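Local coordinates for protein tryptophan decarboxylase 1 (Oryza sativa subsp. japonica, PDB 6KHN) that decarboxylates L-tryptophan to tryptamine and 5-hydroxy-L-tryptophan to serotonin, as a pyridoxal 5'-phosphate-dependent homodimeric enzyme of the group II decarboxylase family, at residues 127-132 and 362-367; 242-247 and 277-282; 264-269 and 291-296; 463-468 and 503-508. All coordinates share one frame; numbering follows the deposited sequence.

Interaction 1 of 4, residues 127-132 and 362-367. With SRO (serotonin), chain D.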
loop_
_atom_site.group_PDB
_atom_site.type_symbol
_atom_site.label_atom_id
_atom_site.label_comp_id
_atom_site.label_asym_id
_atom_site.label_seq_id
_atom_site.Cartn_x
_atom_site.Cartn_y
_atom_site.Cartn_z
ATOM N N PHE A 127 -3.754 5.297 11.527
ATOM C CA PHE A 127 -5.035 5.580 10.885
ATOM C C PHE A 127 -5.638 6.888 11.384
ATOM O O PHE A 127 -6.281 7.590 10.610
ATOM C CB PHE A 127 -6.022 4.424 11.084
ATOM C CG PHE A 127 -5.853 3.672 12.380
ATOM C CD1 PHE A 127 -6.246 4.235 13.588
ATOM C CD2 PHE A 127 -5.363 2.389 12.380
ATOM C CE1 PHE A 127 -6.129 3.529 14.781
ATOM C CE2 PHE A 127 -5.216 1.682 13.562
ATOM C CZ PHE A 127 -5.602 2.258 14.770
ATOM N N THR A 128 -5.437 7.237 12.658
ATOM C CA THR A 128 -5.824 8.537 13.191
ATOM C C THR A 128 -4.587 9.269 13.691
ATOM O O THR A 128 -3.539 8.659 13.950
ATOM C CB THR A 128 -6.830 8.424 14.352
ATOM O OG1 THR A 128 -6.281 7.575 15.384
ATOM C CG2 THR A 128 -8.157 7.863 13.871
ATOM N N TRP A 129 -4.733 10.587 13.858
ATOM C CA TRP A 129 -3.683 11.365 14.505
ATOM C C TRP A 129 -3.353 10.775 15.871
ATOM O O TRP A 129 -2.186 10.585 16.203
ATOM C CB TRP A 129 -4.107 12.828 14.638
ATOM C CG TRP A 129 -3.119 13.694 15.400
ATOM C CD1 TRP A 129 -2.068 14.396 14.876
ATOM C CD2 TRP A 129 -3.095 13.942 16.813
ATOM N NE1 TRP A 129 -1.394 15.063 15.874
ATOM C CE2 TRP A 129 -2.002 14.807 17.069
ATOM C CE3 TRP A 129 -3.888 13.519 17.888
ATOM C CZ2 TRP A 129 -1.689 15.259 18.347
ATOM C CZ3 TRP A 129 -3.576 13.975 19.163
ATOM C CH2 TRP A 129 -2.486 14.836 19.377
ATOM N N GLN A 130 -4.385 10.447 16.656
ATOM C CA GLN A 130 -4.202 9.938 18.007
ATOM C C GLN A 130 -3.490 8.590 18.012
ATOM O O GLN A 130 -2.668 8.327 18.891
ATOM C CB GLN A 130 -5.555 9.817 18.712
ATOM C CG GLN A 130 -5.446 9.454 20.210
ATOM C CD GLN A 130 -4.554 10.439 20.945
ATOM O OE1 GLN A 130 -3.339 10.262 21.005
ATOM N NE2 GLN A 130 -5.149 11.503 21.473
ATOM N N ALA A 131 -3.796 7.723 17.038
ATOM C CA ALA A 131 -3.138 6.421 16.929
ATOM C C ALA A 131 -1.625 6.514 16.890
ATOM O O ALA A 131 -0.965 5.502 17.176
ATOM C CB ALA A 131 -3.571 5.656 15.678
ATOM N N SER A 132 -1.050 7.714 16.515
ATOM C CA SER A 132 0.356 8.105 16.724
ATOM C C SER A 132 0.647 9.518 16.215
ATOM O O SER A 132 0.960 9.694 15.026
ATOM C CB SER A 132 1.314 7.112 16.050
ATOM O OG SER A 132 2.654 7.387 16.418
ATOM N N ASN A 362 -11.964 9.611 19.111
ATOM C CA ASN A 362 -11.078 10.239 20.084
ATOM C C ASN A 362 -11.336 11.735 20.073
ATOM O O ASN A 362 -11.958 12.263 19.150
ATOM C CB ASN A 362 -9.598 9.953 19.781
ATOM C CG ASN A 362 -9.177 10.493 18.427
ATOM O OD1 ASN A 362 -8.618 11.588 18.323
ATOM N ND2 ASN A 362 -9.463 9.733 17.379
ATOM N N HIS A 363 -10.821 12.424 21.095
ATOM C CA HIS A 363 -11.130 13.848 21.259
ATOM C C HIS A 363 -10.458 14.700 20.187
ATOM O O HIS A 363 -11.042 15.688 19.720
ATOM C CB HIS A 363 -10.729 14.334 22.652
ATOM C CG HIS A 363 -11.476 13.664 23.767
ATOM N ND1 HIS A 363 -12.856 13.589 23.805
ATOM C CD2 HIS A 363 -11.035 13.033 24.886
ATOM C CE1 HIS A 363 -13.230 12.944 24.898
ATOM N NE2 HIS A 363 -12.145 12.598 25.573
ATOM N N ALA A 364 -9.240 14.339 19.776
ATOM C CA ALA A 364 -8.548 15.123 18.754
ATOM C C ALA A 364 -9.299 15.105 17.423
ATOM O O ALA A 364 -9.371 16.127 16.736
ATOM C CB ALA A 364 -7.125 14.607 18.563
ATOM N N SER A 365 -9.837 13.942 17.032
ATOM C CA SER A 365 -10.607 13.854 15.799
ATOM C C SER A 365 -11.909 14.643 15.906
ATOM O O SER A 365 -12.283 15.353 14.971
ATOM C CB SER A 365 -10.897 12.393 15.471
ATOM O OG SER A 365 -9.711 11.721 15.119
ATOM N N ASP A 366 -12.608 14.524 17.041
ATOM C CA ASP A 366 -13.836 15.281 17.267
ATOM C C ASP A 366 -13.610 16.783 17.160
ATOM O O ASP A 366 -14.509 17.514 16.734
ATOM C CB ASP A 366 -14.410 14.967 18.649
ATOM C CG ASP A 366 -14.953 13.559 18.758
ATOM O OD1 ASP A 366 -15.077 12.882 17.713
ATOM O OD2 ASP A 366 -15.243 13.127 19.899
ATOM N N SER A 367 -12.440 17.268 17.575
ATOM C CA SER A 367 -12.213 18.704 17.582
ATOM C C SER A 367 -12.143 19.305 16.185
ATOM O O SER A 367 -12.249 20.527 16.054
ATOM C CB SER A 367 -10.926 19.023 18.321
ATOM O OG SER A 367 -9.827 18.765 17.475
HETATM O OH SRO D . -2.090 -4.160 13.893
HETATM C CZ3 SRO D . -2.914 -3.501 12.983
HETATM C CH2 SRO D . -2.457 -3.338 11.674
HETATM C CZ2 SRO D . -3.261 -2.695 10.735
HETATM C CE2 SRO D . -4.533 -2.215 11.126
HETATM N NE1 SRO D . -5.524 -1.553 10.430
HETATM C CD1 SRO D . -6.564 -1.324 11.280
HETATM C CG SRO D . -6.226 -1.839 12.522
HETATM C CD2 SRO D . -4.974 -2.384 12.421
HETATM C CE3 SRO D . -4.157 -3.030 13.371
HETATM C CB SRO D . -7.298 -1.664 13.599
HETATM C CA SRO D . -8.113 -0.441 13.160
HETATM N NZ SRO D . -9.509 -0.754 12.857
HETATM O O HOH W 1 -6.922 11.612 16.083
HETATM O O HOH W 2 -7.498 12.553 21.369
#

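Interaction 2 of 4, residues 242-247 and 277-282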
loop_
_atom_site.group_PDB
_atom_site.type_symbol
_atom_site.label_atom_id
_atom_site.label_comp_id
_atom_site.label_asym_id
_atom_site.label_seq_id
_atom_site.Cartn_x
_atom_site.Cartn_y
_atom_site.Cartn_z
ATOM N N TYR A 242 3.556 14.217 -28.919
ATOM C CA TYR A 242 2.687 13.244 -28.257
ATOM C C TYR A 242 2.110 13.751 -26.935
ATOM O O TYR A 242 1.592 12.961 -26.145
ATOM C CB TYR A 242 3.402 11.905 -28.086
ATOM C CG TYR A 242 3.812 11.352 -29.435
ATOM C CD1 TYR A 242 2.913 10.629 -30.215
ATOM C CD2 TYR A 242 5.081 11.607 -29.960
ATOM C CE1 TYR A 242 3.275 10.141 -31.466
ATOM C CE2 TYR A 242 5.452 11.125 -31.207
ATOM C CZ TYR A 242 4.545 10.393 -31.955
ATOM O OH TYR A 242 4.910 9.912 -33.192
ATOM N N GLY A 243 2.149 15.078 -26.704
ATOM C CA GLY A 243 1.364 15.674 -25.642
ATOM C C GLY A 243 -0.107 15.841 -26.019
ATOM O O GLY A 243 -0.499 15.849 -27.193
ATOM N N LEU A 244 -0.947 15.973 -24.995
ATOM C CA LEU A 244 -2.380 16.138 -25.223
ATOM C C LEU A 244 -2.653 17.467 -25.920
ATOM O O LEU A 244 -2.245 18.529 -25.436
ATOM C CB LEU A 244 -3.144 16.065 -23.906
ATOM C CG LEU A 244 -4.647 16.302 -24.041
ATOM C CD1 LEU A 244 -5.275 15.294 -24.992
ATOM C CD2 LEU A 244 -5.283 16.224 -22.669
ATOM N N ASP A 245 -3.336 17.403 -27.059
ATOM C CA ASP A 245 -3.782 18.577 -27.801
ATOM C C ASP A 245 -5.040 19.141 -27.149
ATOM O O ASP A 245 -6.095 18.495 -27.175
ATOM C CB ASP A 245 -4.059 18.208 -29.261
ATOM C CG ASP A 245 -4.185 19.424 -30.168
ATOM O OD1 ASP A 245 -4.574 20.512 -29.683
ATOM O OD2 ASP A 245 -3.891 19.278 -31.376
ATOM N N PRO A 246 -4.974 20.330 -26.555
ATOM C CA PRO A 246 -6.154 20.852 -25.847
ATOM C C PRO A 246 -7.349 21.111 -26.762
ATOM O O PRO A 246 -8.496 20.998 -26.304
ATOM C CB PRO A 246 -5.633 22.152 -25.207
ATOM C CG PRO A 246 -4.138 22.072 -25.289
ATOM C CD PRO A 246 -3.836 21.260 -26.502
ATOM N N ALA A 247 -7.123 21.447 -28.040
ATOM C CA ALA A 247 -8.240 21.593 -28.975
ATOM C C ALA A 247 -8.976 20.273 -29.155
ATOM O O ALA A 247 -10.212 20.238 -29.218
ATOM C CB ALA A 247 -7.741 22.112 -30.328
ATOM N N ALA A 277 6.423 12.597 -22.928
ATOM C CA ALA A 277 5.636 13.733 -23.386
ATOM C C ALA A 277 5.117 14.509 -22.178
ATOM O O ALA A 277 5.012 13.978 -21.064
ATOM C CB ALA A 277 4.465 13.271 -24.255
ATOM N N VAL A 278 4.816 15.787 -22.406
ATOM C CA VAL A 278 4.322 16.692 -21.371
ATOM C C VAL A 278 3.038 17.341 -21.871
ATOM O O VAL A 278 3.032 17.978 -22.925
ATOM C CB VAL A 278 5.350 17.772 -21.008
ATOM C CG1 VAL A 278 4.706 18.825 -20.096
ATOM C CG2 VAL A 278 6.564 17.134 -20.347
ATOM N N ASP A 279 1.972 17.183 -21.127
ATOM C CA ASP A 279 0.718 17.827 -21.460
ATOM C C ASP A 279 0.737 19.284 -20.993
ATOM O O ASP A 279 1.370 19.606 -19.985
ATOM C CB ASP A 279 -0.443 17.069 -20.821
ATOM C CG ASP A 279 -0.643 15.673 -21.440
ATOM O OD1 ASP A 279 0.029 15.371 -22.449
ATOM O OD2 ASP A 279 -1.470 14.878 -20.933
ATOM N N PRO A 280 0.086 20.202 -21.745
ATOM C CA PRO A 280 0.019 21.606 -21.305
ATOM C C PRO A 280 -0.993 21.783 -20.182
ATOM O O PRO A 280 -2.204 21.824 -20.430
ATOM C CB PRO A 280 -0.412 22.356 -22.577
ATOM C CG PRO A 280 -1.243 21.360 -23.319
ATOM C CD PRO A 280 -0.647 19.985 -23.008
ATOM N N VAL A 281 -0.512 21.903 -18.945
ATOM C CA VAL A 281 -1.405 21.811 -17.794
ATOM C C VAL A 281 -2.398 22.974 -17.777
ATOM O O VAL A 281 -3.603 22.775 -17.574
ATOM C CB VAL A 281 -0.590 21.722 -16.488
ATOM C CG1 VAL A 281 -1.508 21.832 -15.288
ATOM C CG2 VAL A 281 0.162 20.394 -16.436
ATOM N N GLY A 282 -1.910 24.200 -17.989
ATOM C CA GLY A 282 -2.799 25.356 -17.969
ATOM C C GLY A 282 -3.931 25.247 -18.974
ATOM O O GLY A 282 -5.108 25.355 -18.618
HETATM O O HOH W 3 0.254 12.707 -23.532
#

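Interaction 3 of 4, residues 264-269 and 291-296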
loop_
_atom_site.group_PDB
_atom_site.type_symbol
_atom_site.label_atom_id
_atom_site.label_comp_id
_atom_site.label_asym_id
_atom_site.label_seq_id
_atom_site.Cartn_x
_atom_site.Cartn_y
_atom_site.Cartn_z
ATOM N N THR A 264 -16.571 14.535 -16.541
ATOM C CA THR A 264 -16.395 14.412 -15.103
ATOM C C THR A 264 -14.961 14.616 -14.624
ATOM O O THR A 264 -14.769 15.185 -13.551
ATOM C CB THR A 264 -16.903 13.036 -14.649
ATOM O OG1 THR A 264 -18.322 12.969 -14.823
ATOM C CG2 THR A 264 -16.569 12.763 -13.200
ATOM N N TYR A 265 -13.961 14.230 -15.410
ATOM C CA TYR A 265 -12.589 14.152 -14.938
ATOM C C TYR A 265 -11.669 14.101 -16.144
ATOM O O TYR A 265 -11.980 13.449 -17.147
ATOM C CB TYR A 265 -12.417 12.906 -14.055
ATOM C CG TYR A 265 -11.096 12.662 -13.346
ATOM C CD1 TYR A 265 -9.961 12.236 -14.041
ATOM C CD2 TYR A 265 -11.008 12.751 -11.955
ATOM C CE1 TYR A 265 -8.763 11.947 -13.370
ATOM C CE2 TYR A 265 -9.814 12.473 -11.279
ATOM C CZ TYR A 265 -8.702 12.058 -11.994
ATOM O OH TYR A 265 -7.526 11.777 -11.333
ATOM N N VAL A 266 -10.555 14.807 -16.040
ATOM C CA VAL A 266 -9.523 14.849 -17.063
ATOM C C VAL A 266 -8.202 14.563 -16.365
ATOM O O VAL A 266 -7.927 15.145 -15.314
ATOM C CB VAL A 266 -9.460 16.219 -17.766
ATOM C CG1 VAL A 266 -8.350 16.224 -18.792
ATOM C CG2 VAL A 266 -10.834 16.612 -18.406
ATOM N N CYS A 267 -7.388 13.679 -16.941
ATOM C CA CYS A 267 -6.058 13.385 -16.426
ATOM C C CYS A 267 -5.020 13.933 -17.397
ATOM O O CYS A 267 -4.955 13.498 -18.550
ATOM C CB CYS A 267 -5.856 11.882 -16.210
ATOM S SG CYS A 267 -4.233 11.420 -15.430
ATOM N N ALA A 268 -4.210 14.870 -16.921
ATOM C CA ALA A 268 -3.073 15.397 -17.658
ATOM C C ALA A 268 -1.797 14.788 -17.092
ATOM O O ALA A 268 -1.640 14.711 -15.867
ATOM C CB ALA A 268 -3.021 16.924 -17.553
ATOM N N THR A 269 -0.901 14.340 -17.969
ATOM C CA THR A 269 0.370 13.756 -17.558
ATOM C C THR A 269 1.522 14.686 -17.928
ATOM O O THR A 269 1.594 15.177 -19.058
ATOM C CB THR A 269 0.588 12.373 -18.190
ATOM O OG1 THR A 269 -0.443 11.476 -17.770
ATOM C CG2 THR A 269 1.935 11.771 -17.755
ATOM N N PHE A 291 -16.513 22.779 -18.298
ATOM C CA PHE A 291 -17.462 21.742 -17.913
ATOM C C PHE A 291 -17.466 21.469 -16.423
ATOM O O PHE A 291 -18.210 20.591 -15.979
ATOM C CB PHE A 291 -17.175 20.449 -18.690
ATOM C CG PHE A 291 -17.052 20.670 -20.164
ATOM C CD1 PHE A 291 -18.194 20.720 -20.971
ATOM C CD2 PHE A 291 -15.808 20.894 -20.744
ATOM C CE1 PHE A 291 -18.095 20.955 -22.339
ATOM C CE2 PHE A 291 -15.701 21.138 -22.109
ATOM C CZ PHE A 291 -16.846 21.162 -22.911
ATOM N N ALA A 292 -16.679 22.214 -15.644
ATOM C CA ALA A 292 -16.517 21.976 -14.215
ATOM C C ALA A 292 -15.998 20.562 -13.952
ATOM O O ALA A 292 -16.372 19.915 -12.968
ATOM C CB ALA A 292 -17.820 22.226 -13.457
ATOM N N ALA A 293 -15.134 20.076 -14.841
ATOM C CA ALA A 293 -14.542 18.758 -14.668
ATOM C C ALA A 293 -13.336 18.824 -13.728
ATOM O O ALA A 293 -12.614 19.827 -13.669
ATOM C CB ALA A 293 -14.126 18.168 -16.023
ATOM N N TRP A 294 -13.135 17.739 -12.979
ATOM C CA TRP A 294 -11.941 17.578 -12.149
ATOM C C TRP A 294 -10.697 17.439 -13.027
ATOM O O TRP A 294 -10.706 16.694 -14.015
ATOM C CB TRP A 294 -12.104 16.342 -11.273
ATOM C CG TRP A 294 -11.054 16.154 -10.187
ATOM C CD1 TRP A 294 -9.738 15.871 -10.363
ATOM C CD2 TRP A 294 -11.262 16.236 -8.769
ATOM N NE1 TRP A 294 -9.103 15.770 -9.143
ATOM C CE2 TRP A 294 -10.016 15.996 -8.148
ATOM C CE3 TRP A 294 -12.376 16.510 -7.965
ATOM C CZ2 TRP A 294 -9.852 16.013 -6.757
ATOM C CZ3 TRP A 294 -12.211 16.527 -6.576
ATOM C CH2 TRP A 294 -10.957 16.279 -5.990
ATOM N N VAL A 295 -9.625 18.152 -12.682
ATOM C CA VAL A 295 -8.358 18.026 -13.399
ATOM C C VAL A 295 -7.284 17.510 -12.446
ATOM O O VAL A 295 -6.942 18.178 -11.457
ATOM C CB VAL A 295 -7.913 19.346 -14.032
ATOM C CG1 VAL A 295 -6.570 19.142 -14.691
ATOM C CG2 VAL A 295 -8.958 19.834 -15.056
ATOM N N HIS A 296 -6.723 16.348 -12.767
ATOM C CA HIS A 296 -5.617 15.772 -12.022
ATOM C C HIS A 296 -4.362 15.723 -12.895
ATOM O O HIS A 296 -4.428 15.347 -14.069
ATOM C CB HIS A 296 -5.989 14.371 -11.514
ATOM C CG HIS A 296 -4.862 13.661 -10.831
ATOM N ND1 HIS A 296 -4.514 13.905 -9.516
ATOM C CD2 HIS A 296 -3.986 12.740 -11.289
ATOM C CE1 HIS A 296 -3.476 13.157 -9.193
ATOM N NE2 HIS A 296 -3.131 12.444 -10.252
#

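Interaction 4 of 4, residues 463-468 and 503-508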
loop_
_atom_site.group_PDB
_atom_site.type_symbol
_atom_site.label_atom_id
_atom_site.label_comp_id
_atom_site.label_asym_id
_atom_site.label_seq_id
_atom_site.Cartn_x
_atom_site.Cartn_y
_atom_site.Cartn_z
ATOM N N GLU A 463 17.127 -7.562 -27.685
ATOM C CA GLU A 463 17.235 -8.880 -27.074
ATOM C C GLU A 463 18.692 -9.311 -26.945
ATOM O O GLU A 463 19.045 -10.015 -25.992
ATOM C CB GLU A 463 16.413 -9.899 -27.869
ATOM C CG GLU A 463 14.983 -10.066 -27.324
ATOM C CD GLU A 463 13.966 -10.440 -28.394
ATOM O OE1 GLU A 463 14.385 -10.930 -29.471
ATOM O OE2 GLU A 463 12.748 -10.233 -28.157
ATOM N N ARG A 464 19.558 -8.847 -27.853
ATOM C CA ARG A 464 20.979 -9.161 -27.741
ATOM C C ARG A 464 21.642 -8.372 -26.623
ATOM O O ARG A 464 22.475 -8.915 -25.891
ATOM C CB ARG A 464 21.686 -8.889 -29.060
ATOM C CG ARG A 464 21.443 -9.962 -30.081
ATOM C CD ARG A 464 22.520 -9.969 -31.125
ATOM N NE ARG A 464 21.970 -10.366 -32.408
ATOM C CZ ARG A 464 22.703 -10.630 -33.477
ATOM N NH1 ARG A 464 24.021 -10.544 -33.404
ATOM N NH2 ARG A 464 22.118 -10.987 -34.613
ATOM N N LEU A 465 21.304 -7.085 -26.486
ATOM C CA LEU A 465 21.811 -6.309 -25.358
ATOM C C LEU A 465 21.472 -6.978 -24.038
ATOM O O LEU A 465 22.317 -7.067 -23.142
ATOM C CB LEU A 465 21.234 -4.900 -25.379
ATOM C CG LEU A 465 21.792 -4.012 -26.481
ATOM C CD1 LEU A 465 20.980 -2.719 -26.598
ATOM C CD2 LEU A 465 23.253 -3.732 -26.229
ATOM N N ASN A 466 20.240 -7.481 -23.914
ATOM C CA ASN A 466 19.812 -8.079 -22.656
ATOM C C ASN A 466 20.526 -9.390 -22.374
ATOM O O ASN A 466 20.789 -9.705 -21.207
ATOM C CB ASN A 466 18.303 -8.282 -22.675
ATOM C CG ASN A 466 17.551 -6.964 -22.665
ATOM O OD1 ASN A 466 18.143 -5.897 -22.455
ATOM N ND2 ASN A 466 16.249 -7.028 -22.888
ATOM N N LYS A 467 20.850 -10.157 -23.421
ATOM C CA LYS A 467 21.479 -11.461 -23.234
ATOM C C LYS A 467 22.889 -11.327 -22.672
ATOM O O LYS A 467 23.363 -12.236 -21.982
ATOM C CB LYS A 467 21.492 -12.228 -24.561
ATOM C CG LYS A 467 21.961 -13.679 -24.472
ATOM C CD LYS A 467 21.014 -14.521 -23.627
ATOM C CE LYS A 467 21.745 -15.668 -22.944
ATOM N NZ LYS A 467 21.028 -16.124 -21.713
ATOM N N THR A 468 23.564 -10.198 -22.925
ATOM C CA THR A 468 24.917 -10.017 -22.407
ATOM C C THR A 468 24.968 -9.853 -20.892
ATOM O O THR A 468 26.042 -10.006 -20.311
ATOM C CB THR A 468 25.592 -8.794 -23.034
ATOM O OG1 THR A 468 25.029 -7.593 -22.483
ATOM C CG2 THR A 468 25.438 -8.815 -24.539
ATOM N N GLU A 503 28.807 2.260 -26.177
ATOM C CA GLU A 503 29.779 1.435 -26.888
ATOM C C GLU A 503 29.238 0.034 -27.133
ATOM O O GLU A 503 29.422 -0.531 -28.218
ATOM C CB GLU A 503 31.084 1.366 -26.098
ATOM C CG GLU A 503 31.856 2.675 -26.059
ATOM C CD GLU A 503 31.996 3.323 -27.430
ATOM O OE1 GLU A 503 31.724 4.542 -27.543
ATOM O OE2 GLU A 503 32.379 2.616 -28.391
ATOM N N LEU A 504 28.566 -0.540 -26.136
ATOM C CA LEU A 504 27.946 -1.845 -26.323
ATOM C C LEU A 504 26.821 -1.796 -27.362
ATOM O O LEU A 504 26.587 -2.787 -28.067
ATOM C CB LEU A 504 27.437 -2.368 -24.977
ATOM C CG LEU A 504 26.795 -3.756 -25.019
ATOM C CD1 LEU A 504 27.871 -4.808 -25.218
ATOM C CD2 LEU A 504 25.977 -4.049 -23.773
ATOM N N ILE A 505 26.122 -0.662 -27.484
ATOM C CA ILE A 505 25.058 -0.563 -28.484
ATOM C C ILE A 505 25.650 -0.517 -29.890
ATOM O O ILE A 505 25.195 -1.228 -30.795
ATOM C CB ILE A 505 24.161 0.659 -28.209
ATOM C CG1 ILE A 505 23.215 0.382 -27.042
ATOM C CG2 ILE A 505 23.350 1.018 -29.453
ATOM C CD1 ILE A 505 22.851 1.613 -26.263
ATOM N N LYS A 506 26.665 0.329 -30.095
ATOM C CA LYS A 506 27.336 0.393 -31.392
ATOM C C LYS A 506 27.907 -0.967 -31.778
ATOM O O LYS A 506 27.660 -1.463 -32.886
ATOM C CB LYS A 506 28.443 1.446 -31.370
ATOM C CG LYS A 506 27.938 2.860 -31.413
ATOM C CD LYS A 506 29.062 3.827 -31.750
ATOM C CE LYS A 506 30.268 3.605 -30.864
ATOM N NZ LYS A 506 31.312 4.648 -31.083
ATOM N N LYS A 507 28.659 -1.590 -30.865
ATOM C CA LYS A 507 29.282 -2.880 -31.144
ATOM C C LYS A 507 28.255 -3.907 -31.607
ATOM O O LYS A 507 28.408 -4.511 -32.674
ATOM C CB LYS A 507 30.022 -3.376 -29.901
ATOM C CG LYS A 507 30.778 -4.687 -30.078
ATOM C CD LYS A 507 32.005 -4.753 -29.158
ATOM C CE LYS A 507 31.932 -5.955 -28.228
ATOM N NZ LYS A 507 31.535 -7.191 -28.965
ATOM N N THR A 508 27.193 -4.111 -30.818
ATOM C CA THR A 508 26.164 -5.080 -31.188
ATOM C C THR A 508 25.487 -4.707 -32.501
ATOM O O THR A 508 25.067 -5.590 -33.257
ATOM C CB THR A 508 25.106 -5.191 -30.085
ATOM O OG1 THR A 508 25.731 -5.103 -28.803
ATOM C CG2 THR A 508 24.334 -6.502 -30.189
#

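Interaction 1 of 4, residues 127-132 and 362-367
Asn362, the N-cap of the short helix 363-366, leans on Gln130 in the loop 127-132, whose first residue, Phe127, touches bound serotonin. Asn362 CG sits between the backbone N and the carbonyl carbon (chi1 61°), which folds the amide back over the first helical turn. Asn362 OD1 accepts from Ser365 N at 2.9 Å, with the donor above the carbonyl plane, while Asn362 ND2 donates to Ser365 OG at 3.0 Å and also to Leu360 O. Both ends of the amide are thus fixed, and Gln130 CB rests against it, 3.6 Å from Asn362 OD1. The polar links across the contact run through water: one accepts from Gln130 N and donates to Asn362 OD1 (2.8 Å), another accepts from Gln130 NE2 and Ala364 N. On its own side the loop is shaped by an ST motif, Thr128 OG1 accepting from Ala131 N at 3.0 Å, that runs into a type I turn from Trp129 to Ser132. Trp129 CG lies anti to the backbone N (chi1 175°), carrying the benzo ring out to the helix, where CE3 is 3.5 Å from Ala364 CB; its NE1 bonds to Glu137. Ser365 OG also hydrogen-bonds to Asp372 OD2. At the other end Phe127 CE2 approaches the serotonin CA at 3.6 Å, and its ring packs edge-to-face with Phe103 of the second subunit, whose Phe104 O and His214 NE2 bond to the same ligand.

Interaction 2 of 4, residues 242-247 and 277-282
Asp279 OD1 is gripped twice: Leu244 N donates to it at 2.8 Å, and a water that also donates to Tyr242 O reaches it at 2.9 Å. The Leu244 bond is fairly straight (162° at the hydrogen) but arrives from above the carboxylate plane, not within it. Asp279 CG stands anti to the carbonyl carbon, beside the backbone N (chi1 -68°), and this turns the carboxylate across to the segment 242-247, where Asp279 CG lies 3.5 Å from Leu244 CB. The second oxygen, OD2, takes the backbone N of Thr269, at the end of strand 262-269. The two segments run nearly the same way, 13° apart, each leading into a helix, 246-258 or 281-289, of the cofactor-binding domain. With no side chain in the way, Gly243 CA comes to 3.5 Å from Asp279 OD1. Upstream, Ala277 CB packs against the carbonyl of Tyr242, and downstream Pro246 CG meets Pro280 CG at 3.6 Å, the two rings set obliquely. Asp245 OD1 caps the first helix by accepting from Ala247 N. An alanine at Asp279 would probably leave the backbone amides of Leu244 and Thr269 without their acceptor and the water at Tyr242 O without its second anchor. One buried carboxylate thus ties a helix-entry loop to a strand end, and the amide donors around it would tend to stabilise its charged form.

Interaction 3 of 4, residues 264-269 and 291-296
Tyr265 and His296 make the tight side of this strand pair: Tyr265 OH lies only 3.0 Å from His296 CB, the two side chains lying side by side and pointing the same way. Beside them the phenol ring meets the indole, Tyr265 CE2 coming to 3.5 Å from Trp294 CD1. The planes of the phenol and the five-membered ring are nearly parallel (6°) but slid apart, so little of one covers the other. Tyr265 CG is anti to the backbone N (chi1 -175°), which sends the hydroxyl past the indole to the histidine and on to Thr182, its hydrogen-bonding partner. Trp294 NE1 and His296 ND1 both end on Ser323 OG, and His296 NE2 reaches Ser325 OG, so the polar atoms of this buried face are satisfied. Strands 262-269 and 294-298 are parallel neighbours in the large mixed sheet, joined by helix 281-289 as a beta-alpha-beta crossover. The backbone ladder runs from Trp294 N to Thr264 O, Val266 N to Trp294 O (2.8 Å), His296 N to Val266 O and Ala268 N to His296 O. The last three are nearly along the C=O axis, whereas Trp294 N stands above the carbonyl plane of Thr264. The two segments touch more loosely on the face of Val266 and Val295, where Val266 CG2 is 4.4 Å from Ala293 CB and Met253 of helix 246-258 covers Val266, and not at all at the exposed Ala292.

Interaction 4 of 4, residues 463-468 and 503-508
Apolar contacts carry this helix pair, and Leu465 buries the most surface in it. Leu465 CG is anti to the carbonyl carbon (chi1 -72°), which turns the branch toward helix 503-508, where its two methyls meet separate partners: Leu465 CD2 slides past Leu504 CD2 at 3.7 Å, and CD1 lies against Ile505 CG1 at 3.8 Å. A flanking contact comes from Arg464, whose CB meets Thr508 CG2 at 3.7 Å; its guanidinium turns to a salt bridge with Glu460. No hydrogen bond crosses between the two segments, whose helices make an angle of 122° with axes 10.5 Å apart. Both belong to the C-terminal part of the chain, which also holds the small four-stranded antiparallel sheet. The hydroxyls bond within their own segments. Thr508 OG1 donates back to Leu504 O at 2.6 Å, nearly in line with that carbonyl, which also accepts from Thr508 N. This leaves Thr508 CG2 free to face Arg464, while OG1 comes within 3.8 Å of Leu465 CD2. Thr468 OG1 donates to Leu465 O, 2.8 Å away, and also bonds to Lys470 N, as it passes Leu504 CD2. A glycine in place of Thr508 would probably open a gap beside Arg464 CB and Leu465 CD2 and cost Leu504 O its hydroxyl donor. With the buried hydroxyl of Thr508 paired to a carbonyl of its own helix, it can sit against Leu465 CD2 without lacking a partner.

Interactions 2 and 3 form one block, with centres about 13 Å apart: Asp279 N is 2.9 Å from Thr269 O, a probable hydrogen bond, so the segment 277-282 is bonded back to the end of strand 262-269. Their segments alternate along the chain, and Thr269 touches pyridoxal phosphate. Interaction 1 stands apart, its centre about 33 Å from that of interaction 3, beside a serotonin also held by the second subunit, so this chain contributes to a site shared across the dimer. Interaction 4 is remote from the annotated sites, about 57 Å centre to centre from interaction 1 in the same chain, yet His363 of interaction 1 bonds to Glu463 of the second subunit.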